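Local coordinates for diacylglycerol kinase (Bacillus anthracis, PDB 3S40), which probably transfers a phosphate group from ATP to diacylglycerol, giving phosphatidic acid, at residues 13-18 / 22-27; 30-35 / 42-47; 234-239 / 251-256; 199-204 / 284-289. All blocks are in the same frame, centred on the assembly; numbering follows the deposited sequence.

Contact 1: 13-18 / 22-27; sequences LIVNPK and GDLHTN
Val15 and Pro17 meet Leu24 where the beta-alpha-beta unit of strand 11-15, helix 24-38 and strand 42-46 passes from its first strand into its helix. Leu24 carries the apolar contact with one methyl group. Its CD1 lies 4.0 Å from Pro17 CA and 4.2 Å from Val15 CG1. The second branch, CD2, stays near the proline ring, 4.4 Å from Pro17 CB. With CG trans to the backbone N (chi1 -176°), the leucine branches reach across to the strand end. The Val15 and Leu24 side chains cross obliquely.

A water gives the contact a polar link. It donates to Pro17 O and accepts from Asn27 ND2, with 3.0 Å between the water and Pro17 O. Each segment also has its own polar bonds. Asn16 OD1 accepts from Lys18 N at 3.1 Å, forming an Asx turn, with the donor well above the carbonyl plane. Asn16 ND2 bonds to Thr75 OG1, in the Gly-Gly-Asp-Gly-Thr motif that in this family is associated with nucleotide binding. Asp23 is the N-cap of the helix. Its OD1 bonds to Thr26 OG1 at 2.9 Å, while OD2 receives weak bonds from Thr26 N and His25 N.

The Asx turn and the N-cap each act within their own segment. Across the segments, the chemistry implies a light apolar contact backed by one water bridge.

Contact 2: 30-35 / 42-47; sequences KIVPPL and LHILHT
Val32 and Leu35 of helix 24-38 pack on Ile44 and Leu42 of strand 42-46. Along the helix, Lys30 and Ile31 come first and serve another surface: both touch Ile113 of helix 113-120, and Ile31 also touches Ala117. Val32 is directed at the strand. Its CG1 meets Ile44 CD1 tip to tip at 3.8 Å. Ile44 reaches out in an extended form: CG1 stands opposite the carbonyl carbon (chi1 -55°), and chi2 near 180° sends CD1 straight on toward the valine.

Pro33 and Pro34 come next. Their nitrogens carry no N-H to bond to the turn before, and the helix kinks here. One turn on from Val32, Leu35 again faces the strand. It is met close to its backbone: Leu42 CD2 lies 3.9 Å from Leu35 C and 4.0 Å from Leu35 CB. On the strand, Leu42 also touches Val11 and Ile44 touches Val15, both on the neighbouring strand 11-15.

No hydrogen bond joins the two segments. The contact is built of methyl groups and aliphatic carbon, which implies that apolar burial and the fit of the side chains hold this part of the helix on the sheet.

Contact 3: 234-239 / 251-256; sequences IQAFKD and ENDIFH
The helix turn that brings Ala236 to Asp253, just before strand 254-259, and Phe237 to Ile254, the first residue of that strand, is held by a backbone bond from Lys238 N to Ile234 O, at 3.0 Å. No hydrogen bond crosses between 234-239 and 251-256.

Ile254 makes the main apolar contact. Its CD1 is 4.0 Å from both CA and CB of Phe237, so the methyl sits against the root of the phenylalanine and not against its ring. The isoleucine is extended (chi2 -174°), which carries CD1 out from the strand to the helix. Phe237 has CG opposite the backbone N (chi1 169°), and its ring leads away from Ile254 to meet Phe213 edge-to-face.

One residue earlier on each segment, Ala236 faces Asp253. The alanine CB lies 4.4 Å from Asp253 OD1, a loose contact between a methyl and a carboxylate oxygen that also has a weak hydrogen bond with Asn250 ND2. Ala236 CA and Asp253 CA are 7.3 Å apart, a spacing consistent with the small alanine side chain.

Strand 254-259 is an outermost strand of its antiparallel sheet within the chain. Beside it runs strand 224-230, where Lys230 NZ bonds to Asn252 O and weakly to Glu251 O in the loop before strand 254-259. Helix 234-240 packs against these two strands: Phe237 touches Phe227 and Val229, and Ile254 also touches Phe227.

Contact 4: 199-204 / 284-289; sequences VMVGNG and CQIELL
Val201 and Ile286 meet tip to tip across the two sheets of the C-terminal beta sandwich. The end methyl of the isoleucine touches both valine branches. Ile286 CD1 is 3.7 Å from Val201 CG2 and 4.0 Å from Val201 CG1. It is also 4.1 Å from Val201 CB, so it sits over the fork of the valine. Ile286 is extended beyond its first bond (chi2 -172°), and this projects CD1 from its strand toward Val201.

The second pair is Asn203 and Leu288, whose side chains cross at about a right angle. Asn203 OD1 lies 4.0 Å from Leu288 CD1, a van der Waals contact only. The ND2 side of the amide is held by hydrogen bonds. Asn203 ND2 bonds to the backbone oxygens of Leu139 and Asp129, so the buried amide nitrogen has two acceptors. These two bonds would fix the rotation of the amide, with OD1 beside Leu288 CD1.

Further out, Leu224 touches Val201, Asn203, Ile286 and Leu288, and so joins both pairs. Trp142 also touches Val201, and Ile264 touches Ile286.

Strand 198-202 runs between strands 224-230 and 141-144 in one antiparallel sheet. Strand 284-296 runs between strands 125-133 and 261-266 in the other. The contact thus joins strand 198-202, and the loop residue Asn203 after it, to strand 284-296. Both strands are interior to their sheets, and the contact forms part of the buried layer between them.

Contacts 1 and 2 lie in the diacylglycerol kinase catalytic region, with centres about 9 Å apart. They follow each other along the chain and share helix 24-38. Strands 11-15 and 42-46 are neighbours in the parallel sheet. Both contacts lie in one beta-alpha-beta unit, contact 1 at the start of its helix and contact 2 further along it. Contacts 3 and 4 belong to the C-terminal beta sandwich, with centres about 19 Å apart. Both reach the sheet that holds strands 198-202 and 254-259. Contact 3 falls between the two segments of contact 4 in sequence. The centres of contacts 1 and 3 are about 41 Å apart, on opposite sides of the chain centre, consistent with a lipid kinase built from two such parts.

Contact 1: 13-18 / 22-27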
loop_
_atom_site.group_PDB
_atom_site.type_symbol
_atom_site.label_atom_id
_atom_site.label_comp_id
_atom_site.label_asym_id
_atom_site.label_seq_id
_atom_site.Cartn_x
_atom_site.Cartn_y
_atom_site.Cartn_z
ATOM N N LEU A 13 14.779 13.241 1.150
ATOM C CA LEU A 13 14.263 12.511 2.304
ATOM C C LEU A 13 13.198 13.346 3.011
ATOM O O LEU A 13 13.470 14.458 3.489
ATOM C CB LEU A 13 15.403 12.163 3.293
ATOM C CG LEU A 13 14.986 11.606 4.666
ATOM C CD1 LEU A 13 14.350 10.218 4.506
ATOM C CD2 LEU A 13 16.140 11.513 5.677
ATOM N N ILE A 14 11.981 12.822 3.063
ATOM C CA ILE A 14 10.893 13.481 3.794
ATOM C C ILE A 14 10.789 12.842 5.158
ATOM O O ILE A 14 10.668 11.624 5.269
ATOM C CB ILE A 14 9.535 13.358 3.067
ATOM C CG1 ILE A 14 9.620 14.050 1.703
ATOM C CG2 ILE A 14 8.382 13.958 3.929
ATOM C CD1 ILE A 14 8.499 13.682 0.723
ATOM N N VAL A 15 10.847 13.668 6.195
ATOM C CA VAL A 15 10.805 13.184 7.570
ATOM C C VAL A 15 9.567 13.671 8.302
ATOM O O VAL A 15 9.347 14.876 8.416
ATOM C CB VAL A 15 12.022 13.679 8.371
ATOM C CG1 VAL A 15 11.835 13.383 9.862
ATOM C CG2 VAL A 15 13.306 13.042 7.828
ATOM N N ASN A 16 8.769 12.730 8.795
ATOM C CA ASN A 16 7.709 13.037 9.755
ATOM C C ASN A 16 8.312 13.002 11.155
ATOM O O ASN A 16 8.666 11.930 11.656
ATOM C CB ASN A 16 6.569 12.018 9.631
ATOM C CG ASN A 16 5.450 12.262 10.633
ATOM O OD1 ASN A 16 5.510 13.188 11.433
ATOM N ND2 ASN A 16 4.417 11.432 10.580
ATOM N N PRO A 17 8.447 14.182 11.789
ATOM C CA PRO A 17 9.168 14.296 13.062
ATOM C C PRO A 17 8.487 13.493 14.155
ATOM O O PRO A 17 9.124 13.103 15.132
ATOM C CB PRO A 17 9.098 15.802 13.377
ATOM C CG PRO A 17 8.745 16.466 12.084
ATOM C CD PRO A 17 7.898 15.475 11.347
ATOM N N LYS A 18 7.196 13.240 13.983
ATOM C CA LYS A 18 6.462 12.421 14.936
ATOM C C LYS A 18 6.721 10.929 14.750
ATOM O O LYS A 18 6.421 10.124 15.636
ATOM C CB LYS A 18 4.956 12.692 14.840
ATOM C CG LYS A 18 4.469 13.830 15.715
ATOM C CD LYS A 18 4.372 15.139 14.955
ATOM C CE LYS A 18 3.871 16.250 15.874
ATOM N NZ LYS A 18 3.555 17.506 15.137
ATOM N N GLY A 22 11.116 5.806 19.026
ATOM C CA GLY A 22 11.935 6.757 19.755
ATOM C C GLY A 22 11.792 8.204 19.319
ATOM O O GLY A 22 10.840 8.589 18.638
ATOM N N ASP A 23 12.760 9.013 19.720
ATOM C CA ASP A 23 12.711 10.440 19.465
ATOM C C ASP A 23 13.388 10.827 18.151
ATOM O O ASP A 23 14.141 10.042 17.565
ATOM C CB ASP A 23 13.360 11.199 20.629
ATOM C CG ASP A 23 14.845 10.927 20.749
ATOM O OD1 ASP A 23 15.213 9.808 21.164
ATOM O OD2 ASP A 23 15.645 11.830 20.433
ATOM N N LEU A 24 13.127 12.054 17.716
ATOM C CA LEU A 24 13.646 12.568 16.452
ATOM C C LEU A 24 15.149 12.380 16.308
ATOM O O LEU A 24 15.618 11.869 15.300
ATOM C CB LEU A 24 13.293 14.046 16.298
ATOM C CG LEU A 24 13.694 14.683 14.963
ATOM C CD1 LEU A 24 13.119 13.860 13.820
ATOM C CD2 LEU A 24 13.248 16.144 14.882
ATOM N N HIS A 25 15.899 12.761 17.336
ATOM C CA HIS A 25 17.347 12.791 17.243
ATOM C C HIS A 25 17.864 11.369 17.106
ATOM O O HIS A 25 18.733 11.076 16.276
ATOM C CB HIS A 25 17.951 13.472 18.479
ATOM C CG HIS A 25 19.372 13.918 18.299
ATOM N ND1 HIS A 25 19.753 15.241 18.380
ATOM C CD2 HIS A 25 20.504 13.215 18.049
ATOM C CE1 HIS A 25 21.059 15.334 18.183
ATOM N NE2 HIS A 25 21.537 14.121 17.978
ATOM N N THR A 26 17.308 10.474 17.908
ATOM C CA THR A 26 17.744 9.096 17.879
ATOM C C THR A 26 17.417 8.452 16.535
ATOM O O THR A 26 18.246 7.747 15.957
ATOM C CB THR A 26 17.120 8.283 19.023
ATOM O OG1 THR A 26 17.695 8.704 20.264
ATOM C CG2 THR A 26 17.410 6.818 18.835
ATOM N N ASN A 27 16.211 8.699 16.039
ATOM C CA ASN A 27 15.824 8.190 14.728
ATOM C C ASN A 27 16.724 8.704 13.606
ATOM O O ASN A 27 17.113 7.965 12.704
ATOM C CB ASN A 27 14.364 8.532 14.448
ATOM C CG ASN A 27 13.425 7.828 15.404
ATOM O OD1 ASN A 27 13.772 6.787 15.970
ATOM N ND2 ASN A 27 12.242 8.389 15.601
HETATM O O HOH W 1 11.071 10.950 14.476
#

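Contact 2: 30-35 / 42-47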
loop_
_atom_site.group_PDB
_atom_site.type_symbol
_atom_site.label_atom_id
_atom_site.label_comp_id
_atom_site.label_asym_id
_atom_site.label_seq_id
_atom_site.Cartn_x
_atom_site.Cartn_y
_atom_site.Cartn_z
ATOM N N LYS A 30 19.971 7.101 13.280
ATOM C CA LYS A 30 19.893 5.790 12.659
ATOM C C LYS A 30 19.777 5.869 11.137
ATOM O O LYS A 30 20.376 5.069 10.419
ATOM C CB LYS A 30 18.737 5.014 13.257
ATOM C CG LYS A 30 18.971 4.627 14.697
ATOM C CD LYS A 30 17.728 3.990 15.302
ATOM C CE LYS A 30 17.944 3.635 16.765
ATOM N NZ LYS A 30 16.754 2.929 17.343
ATOM N N ILE A 31 19.030 6.837 10.627
ATOM C CA ILE A 31 18.745 6.780 9.193
ATOM C C ILE A 31 19.546 7.721 8.317
ATOM O O ILE A 31 19.833 7.401 7.180
ATOM C CB ILE A 31 17.238 6.955 8.889
ATOM C CG1 ILE A 31 16.810 8.405 9.028
ATOM C CG2 ILE A 31 16.404 6.030 9.770
ATOM C CD1 ILE A 31 15.300 8.605 8.888
ATOM N N VAL A 32 19.929 8.882 8.833
ATOM C CA VAL A 32 20.514 9.878 7.944
ATOM C C VAL A 32 21.944 9.577 7.464
ATOM O O VAL A 32 22.249 9.729 6.277
ATOM C CB VAL A 32 20.424 11.311 8.532
ATOM C CG1 VAL A 32 21.119 12.281 7.595
ATOM C CG2 VAL A 32 18.957 11.715 8.725
ATOM N N PRO A 33 22.820 9.145 8.379
ATOM C CA PRO A 33 24.227 8.932 8.013
ATOM C C PRO A 33 24.499 7.988 6.834
ATOM O O PRO A 33 25.246 8.386 5.934
ATOM C CB PRO A 33 24.848 8.413 9.318
ATOM C CG PRO A 33 24.047 9.110 10.372
ATOM C CD PRO A 33 22.626 9.090 9.839
ATOM N N PRO A 34 23.934 6.767 6.835
ATOM C CA PRO A 34 24.159 5.934 5.646
ATOM C C PRO A 34 23.648 6.610 4.366
ATOM O O PRO A 34 24.267 6.483 3.315
ATOM C CB PRO A 34 23.356 4.650 5.935
ATOM C CG PRO A 34 22.485 4.969 7.101
ATOM C CD PRO A 34 23.129 6.079 7.860
ATOM N N LEU A 35 22.542 7.336 4.458
ATOM C CA LEU A 35 22.016 8.014 3.287
ATOM C C LEU A 35 22.961 9.135 2.867
ATOM O O LEU A 35 23.269 9.302 1.689
ATOM C CB LEU A 35 20.621 8.566 3.581
ATOM C CG LEU A 35 19.615 7.489 3.980
ATOM C CD1 LEU A 35 18.270 8.124 4.314
ATOM C CD2 LEU A 35 19.465 6.467 2.856
ATOM N N LEU A 42 21.751 15.306 -1.152
ATOM C CA LEU A 42 20.657 14.801 -0.355
ATOM C C LEU A 42 19.924 15.954 0.318
ATOM O O LEU A 42 20.520 16.770 1.004
ATOM C CB LEU A 42 21.201 13.835 0.694
ATOM C CG LEU A 42 20.234 13.337 1.773
ATOM C CD1 LEU A 42 19.093 12.568 1.120
ATOM C CD2 LEU A 42 20.964 12.452 2.813
ATOM N N HIS A 43 18.623 16.014 0.126
ATOM C CA HIS A 43 17.854 17.117 0.646
ATOM C C HIS A 43 16.873 16.553 1.662
ATOM O O HIS A 43 16.144 15.583 1.388
ATOM C CB HIS A 43 17.135 17.840 -0.508
ATOM C CG HIS A 43 16.593 19.184 -0.132
ATOM N ND1 HIS A 43 16.178 20.106 -1.063
ATOM C CD2 HIS A 43 16.425 19.768 1.078
ATOM C CE1 HIS A 43 15.768 21.199 -0.444
ATOM N NE2 HIS A 43 15.905 21.018 0.857
ATOM N N ILE A 44 16.877 17.129 2.852
ATOM C CA ILE A 44 16.058 16.615 3.940
ATOM C C ILE A 44 15.044 17.644 4.380
ATOM O O ILE A 44 15.415 18.763 4.730
ATOM C CB ILE A 44 16.912 16.242 5.137
ATOM C CG1 ILE A 44 18.008 15.271 4.731
ATOM C CG2 ILE A 44 16.055 15.648 6.249
ATOM C CD1 ILE A 44 18.901 14.854 5.911
ATOM N N LEU A 45 13.768 17.259 4.377
ATOM C CA LEU A 45 12.690 18.167 4.762
ATOM C C LEU A 45 11.815 17.538 5.819
ATOM O O LEU A 45 11.369 16.400 5.665
ATOM C CB LEU A 45 11.810 18.515 3.553
ATOM C CG LEU A 45 12.436 19.219 2.349
ATOM C CD1 LEU A 45 11.377 19.356 1.240
ATOM C CD2 LEU A 45 13.015 20.603 2.729
ATOM N N HIS A 46 11.542 18.276 6.889
ATOM C CA HIS A 46 10.593 17.790 7.878
ATOM C C HIS A 46 9.194 18.204 7.461
ATOM O O HIS A 46 9.024 19.284 6.918
ATOM C CB HIS A 46 10.903 18.368 9.248
ATOM C CG HIS A 46 12.280 18.054 9.742
ATOM N ND1 HIS A 46 12.689 18.334 11.030
ATOM C CD2 HIS A 46 13.342 17.483 9.124
ATOM C CE1 HIS A 46 13.944 17.954 11.181
ATOM N NE2 HIS A 46 14.362 17.429 10.041
ATOM N N THR A 47 8.197 17.345 7.679
ATOM C CA THR A 47 6.801 17.767 7.526
ATOM C C THR A 47 6.405 18.586 8.754
ATOM O O THR A 47 7.006 18.438 9.805
ATOM C CB THR A 47 5.831 16.571 7.435
ATOM O OG1 THR A 47 6.073 15.679 8.534
ATOM C CG2 THR A 47 6.027 15.807 6.112
#

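Contact 3: 234-239 / 251-256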
loop_
_atom_site.group_PDB
_atom_site.type_symbol
_atom_site.label_atom_id
_atom_site.label_comp_id
_atom_site.label_asym_id
_atom_site.label_seq_id
_atom_site.Cartn_x
_atom_site.Cartn_y
_atom_site.Cartn_z
ATOM N N ILE A 234 -18.123 -16.348 7.507
ATOM C CA ILE A 234 -17.474 -15.643 8.612
ATOM C C ILE A 234 -16.480 -16.520 9.370
ATOM O O ILE A 234 -15.344 -16.113 9.612
ATOM C CB ILE A 234 -18.503 -15.045 9.582
ATOM C CG1 ILE A 234 -19.165 -13.823 8.940
ATOM C CG2 ILE A 234 -17.834 -14.655 10.896
ATOM C CD1 ILE A 234 -20.412 -13.359 9.655
ATOM N N GLN A 235 -16.912 -17.722 9.736
ATOM C CA GLN A 235 -16.054 -18.671 10.436
ATOM C C GLN A 235 -14.772 -18.953 9.653
ATOM O O GLN A 235 -13.664 -18.770 10.166
ATOM C CB GLN A 235 -16.814 -19.975 10.684
ATOM C CG GLN A 235 -15.925 -21.171 10.961
ATOM C CD GLN A 235 -16.435 -22.435 10.291
ATOM O OE1 GLN A 235 -17.633 -22.579 10.036
ATOM N NE2 GLN A 235 -15.523 -23.353 9.992
ATOM N N ALA A 236 -14.935 -19.396 8.409
ATOM C CA ALA A 236 -13.808 -19.720 7.544
ATOM C C ALA A 236 -12.863 -18.532 7.426
ATOM O O ALA A 236 -11.641 -18.679 7.454
ATOM C CB ALA A 236 -14.307 -20.133 6.169
ATOM N N PHE A 237 -13.442 -17.350 7.284
ATOM C CA PHE A 237 -12.653 -16.144 7.123
ATOM C C PHE A 237 -11.824 -15.845 8.366
ATOM O O PHE A 237 -10.693 -15.359 8.269
ATOM C CB PHE A 237 -13.562 -14.967 6.810
ATOM C CG PHE A 237 -12.874 -13.647 6.877
ATOM C CD1 PHE A 237 -11.819 -13.362 6.034
ATOM C CD2 PHE A 237 -13.280 -12.689 7.782
ATOM C CE1 PHE A 237 -11.183 -12.141 6.095
ATOM C CE2 PHE A 237 -12.653 -11.472 7.843
ATOM C CZ PHE A 237 -11.601 -11.197 6.997
ATOM N N LYS A 238 -12.392 -16.133 9.532
ATOM C CA LYS A 238 -11.669 -15.956 10.782
ATOM C C LYS A 238 -10.396 -16.795 10.756
ATOM O O LYS A 238 -9.359 -16.390 11.290
ATOM C CB LYS A 238 -12.554 -16.325 11.975
ATOM C CG LYS A 238 -13.577 -15.250 12.331
ATOM C CD LYS A 238 -14.908 -15.845 12.772
ATOM C CE LYS A 238 -14.798 -16.581 14.097
ATOM N NZ LYS A 238 -16.094 -17.216 14.479
ATOM N N ASP A 239 -10.479 -17.953 10.106
ATOM C CA ASP A 239 -9.341 -18.859 9.999
ATOM C C ASP A 239 -8.212 -18.329 9.110
ATOM O O ASP A 239 -7.037 -18.501 9.432
ATOM C CB ASP A 239 -9.796 -20.239 9.524
ATOM C CG ASP A 239 -10.385 -21.071 10.646
ATOM O OD1 ASP A 239 -9.935 -20.902 11.802
ATOM O OD2 ASP A 239 -11.293 -21.887 10.376
ATOM N N GLU A 251 -14.262 -22.298 -1.534
ATOM C CA GLU A 251 -14.897 -21.754 -2.733
ATOM C C GLU A 251 -16.388 -21.487 -2.538
ATOM O O GLU A 251 -17.014 -20.787 -3.338
ATOM C CB GLU A 251 -14.694 -22.682 -3.935
ATOM C CG GLU A 251 -13.273 -22.723 -4.471
ATOM C CD GLU A 251 -12.361 -23.599 -3.637
ATOM O OE1 GLU A 251 -12.849 -24.603 -3.074
ATOM O OE2 GLU A 251 -11.155 -23.282 -3.545
ATOM N N ASN A 252 -16.953 -22.047 -1.474
ATOM C CA ASN A 252 -18.377 -21.907 -1.202
ATOM C C ASN A 252 -18.709 -20.714 -0.318
ATOM O O ASN A 252 -19.734 -20.062 -0.504
ATOM C CB ASN A 252 -18.923 -23.185 -0.566
ATOM C CG ASN A 252 -19.090 -24.307 -1.569
ATOM O OD1 ASN A 252 -18.355 -25.295 -1.543
ATOM N ND2 ASN A 252 -20.063 -24.159 -2.462
ATOM N N ASP A 253 -17.842 -20.435 0.647
ATOM C CA ASP A 253 -18.116 -19.399 1.634
ATOM C C ASP A 253 -17.341 -18.116 1.327
ATOM O O ASP A 253 -17.642 -17.045 1.857
ATOM C CB ASP A 253 -17.768 -19.913 3.033
ATOM C CG ASP A 253 -18.287 -21.321 3.283
ATOM O OD1 ASP A 253 -17.656 -22.065 4.067
ATOM O OD2 ASP A 253 -19.322 -21.688 2.689
ATOM N N ILE A 254 -16.339 -18.236 0.466
ATOM C CA ILE A 254 -15.497 -17.101 0.112
ATOM C C ILE A 254 -15.209 -17.082 -1.385
ATOM O O ILE A 254 -14.782 -18.084 -1.957
ATOM C CB ILE A 254 -14.179 -17.113 0.916
ATOM C CG1 ILE A 254 -14.474 -16.896 2.401
ATOM C CG2 ILE A 254 -13.212 -16.054 0.393
ATOM C CD1 ILE A 254 -13.239 -16.743 3.255
ATOM N N PHE A 255 -15.467 -15.943 -2.020
ATOM C CA PHE A 255 -15.163 -15.783 -3.432
ATOM C C PHE A 255 -13.847 -15.015 -3.607
ATOM O O PHE A 255 -13.668 -13.941 -3.047
ATOM C CB PHE A 255 -16.298 -15.051 -4.144
ATOM C CG PHE A 255 -16.047 -14.828 -5.611
ATOM C CD1 PHE A 255 -16.024 -15.895 -6.495
ATOM C CD2 PHE A 255 -15.853 -13.547 -6.109
ATOM C CE1 PHE A 255 -15.803 -15.687 -7.855
ATOM C CE2 PHE A 255 -15.630 -13.330 -7.466
ATOM C CZ PHE A 255 -15.604 -14.400 -8.338
ATOM N N HIS A 256 -12.929 -15.576 -4.387
ATOM C CA HIS A 256 -11.651 -14.940 -4.636
ATOM C C HIS A 256 -11.280 -15.116 -6.085
ATOM O O HIS A 256 -11.194 -16.243 -6.582
ATOM C CB HIS A 256 -10.560 -15.555 -3.759
ATOM C CG HIS A 256 -9.193 -15.002 -4.023
ATOM N ND1 HIS A 256 -8.040 -15.702 -3.739
ATOM C CD2 HIS A 256 -8.794 -13.807 -4.525
ATOM C CE1 HIS A 256 -6.991 -14.967 -4.065
ATOM N NE2 HIS A 256 -7.422 -13.816 -4.550
#

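Contact 4: 199-204 / 284-289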
loop_
_atom_site.group_PDB
_atom_site.type_symbol
_atom_site.label_atom_id
_atom_site.label_comp_id
_atom_site.label_asym_id
_atom_site.label_seq_id
_atom_site.Cartn_x
_atom_site.Cartn_y
_atom_site.Cartn_z
ATOM N N VAL A 199 -16.360 -7.027 1.249
ATOM C CA VAL A 199 -15.803 -7.062 -0.097
ATOM C C VAL A 199 -14.485 -6.318 -0.141
ATOM O O VAL A 199 -14.387 -5.177 0.304
ATOM C CB VAL A 199 -16.744 -6.439 -1.124
ATOM C CG1 VAL A 199 -16.121 -6.511 -2.511
ATOM C CG2 VAL A 199 -18.104 -7.148 -1.093
HETATM N N MSE A 200 -13.467 -6.964 -0.686
HETATM C CA MSE A 200 -12.188 -6.301 -0.805
HETATM C C MSE A 200 -11.417 -6.547 -2.078
HETATM O O MSE A 200 -11.507 -7.613 -2.696
HETATM C CB MSE A 200 -11.330 -6.596 0.391
HETATM C CG MSE A 200 -11.646 -5.627 1.470
HETATM SE SE MSE A 200 -10.565 -6.007 2.935
HETATM C CE MSE A 200 -8.810 -6.058 2.004
ATOM N N VAL A 201 -10.659 -5.519 -2.441
ATOM C CA VAL A 201 -9.820 -5.510 -3.613
ATOM C C VAL A 201 -8.413 -5.204 -3.142
ATOM O O VAL A 201 -8.143 -4.121 -2.647
ATOM C CB VAL A 201 -10.287 -4.434 -4.603
ATOM C CG1 VAL A 201 -9.530 -4.557 -5.914
ATOM C CG2 VAL A 201 -11.770 -4.584 -4.839
ATOM N N GLY A 202 -7.519 -6.175 -3.280
ATOM C CA GLY A 202 -6.191 -6.071 -2.707
ATOM C C GLY A 202 -5.073 -5.919 -3.715
ATOM O O GLY A 202 -5.117 -6.475 -4.812
ATOM N N ASN A 203 -4.053 -5.170 -3.321
ATOM C CA ASN A 203 -2.871 -4.974 -4.136
ATOM C C ASN A 203 -1.628 -5.237 -3.316
ATOM O O ASN A 203 -0.681 -5.834 -3.797
ATOM C CB ASN A 203 -2.806 -3.549 -4.682
ATOM C CG ASN A 203 -1.682 -3.371 -5.693
ATOM O OD1 ASN A 203 -1.550 -4.148 -6.638
ATOM N ND2 ASN A 203 -0.852 -2.359 -5.482
ATOM N N GLY A 204 -1.640 -4.771 -2.072
ATOM C CA GLY A 204 -0.532 -4.971 -1.160
ATOM C C GLY A 204 -0.566 -6.329 -0.483
ATOM O O GLY A 204 -1.612 -6.967 -0.371
ATOM N N CYS A 284 -18.610 1.572 -8.169
ATOM C CA CYS A 284 -17.186 1.855 -8.288
ATOM C C CYS A 284 -16.503 1.033 -9.384
ATOM O O CYS A 284 -16.713 -0.187 -9.495
ATOM C CB CYS A 284 -16.513 1.620 -6.931
ATOM S SG CYS A 284 -14.897 2.365 -6.773
ATOM N N GLN A 285 -15.705 1.719 -10.200
ATOM C CA GLN A 285 -14.893 1.092 -11.241
ATOM C C GLN A 285 -13.437 1.073 -10.796
ATOM O O GLN A 285 -12.912 2.077 -10.289
ATOM C CB GLN A 285 -15.020 1.850 -12.572
ATOM C CG GLN A 285 -14.224 1.243 -13.739
ATOM C CD GLN A 285 -14.720 -0.145 -14.173
ATOM O OE1 GLN A 285 -15.889 -0.490 -13.980
ATOM N NE2 GLN A 285 -13.827 -0.939 -14.771
ATOM N N ILE A 286 -12.788 -0.076 -10.967
ATOM C CA ILE A 286 -11.394 -0.202 -10.559
ATOM C C ILE A 286 -10.507 -0.674 -11.702
ATOM O O ILE A 286 -10.841 -1.638 -12.415
ATOM C CB ILE A 286 -11.200 -1.143 -9.357
ATOM C CG1 ILE A 286 -12.281 -0.916 -8.300
ATOM C CG2 ILE A 286 -9.806 -0.955 -8.774
ATOM C CD1 ILE A 286 -12.045 -1.655 -7.015
ATOM N N GLU A 287 -9.382 0.025 -11.847
ATOM C CA GLU A 287 -8.376 -0.236 -12.876
ATOM C C GLU A 287 -7.017 -0.401 -12.198
ATOM O O GLU A 287 -6.784 0.137 -11.121
ATOM C CB GLU A 287 -8.277 0.954 -13.844
ATOM C CG GLU A 287 -9.599 1.460 -14.393
ATOM C CD GLU A 287 -10.244 0.488 -15.367
ATOM O OE1 GLU A 287 -11.473 0.583 -15.576
ATOM O OE2 GLU A 287 -9.522 -0.366 -15.928
ATOM N N LEU A 288 -6.113 -1.120 -12.843
ATOM C CA LEU A 288 -4.766 -1.245 -12.321
ATOM C C LEU A 288 -3.757 -0.581 -13.250
ATOM O O LEU A 288 -3.780 -0.813 -14.452
ATOM C CB LEU A 288 -4.401 -2.712 -12.166
ATOM C CG LEU A 288 -3.029 -2.873 -11.531
ATOM C CD1 LEU A 288 -3.140 -2.766 -10.016
ATOM C CD2 LEU A 288 -2.388 -4.165 -11.940
ATOM N N LEU A 289 -2.865 0.233 -12.691
ATOM C CA LEU A 289 -1.768 0.803 -13.479
ATOM C C LEU A 289 -0.484 -0.007 -13.289
ATOM O O LEU A 289 0.204 0.086 -12.271
ATOM C CB LEU A 289 -1.540 2.266 -13.100
ATOM C CG LEU A 289 -2.805 3.123 -13.142
ATOM C CD1 LEU A 289 -2.516 4.492 -12.514
ATOM C CD2 LEU A 289 -3.321 3.245 -14.573
#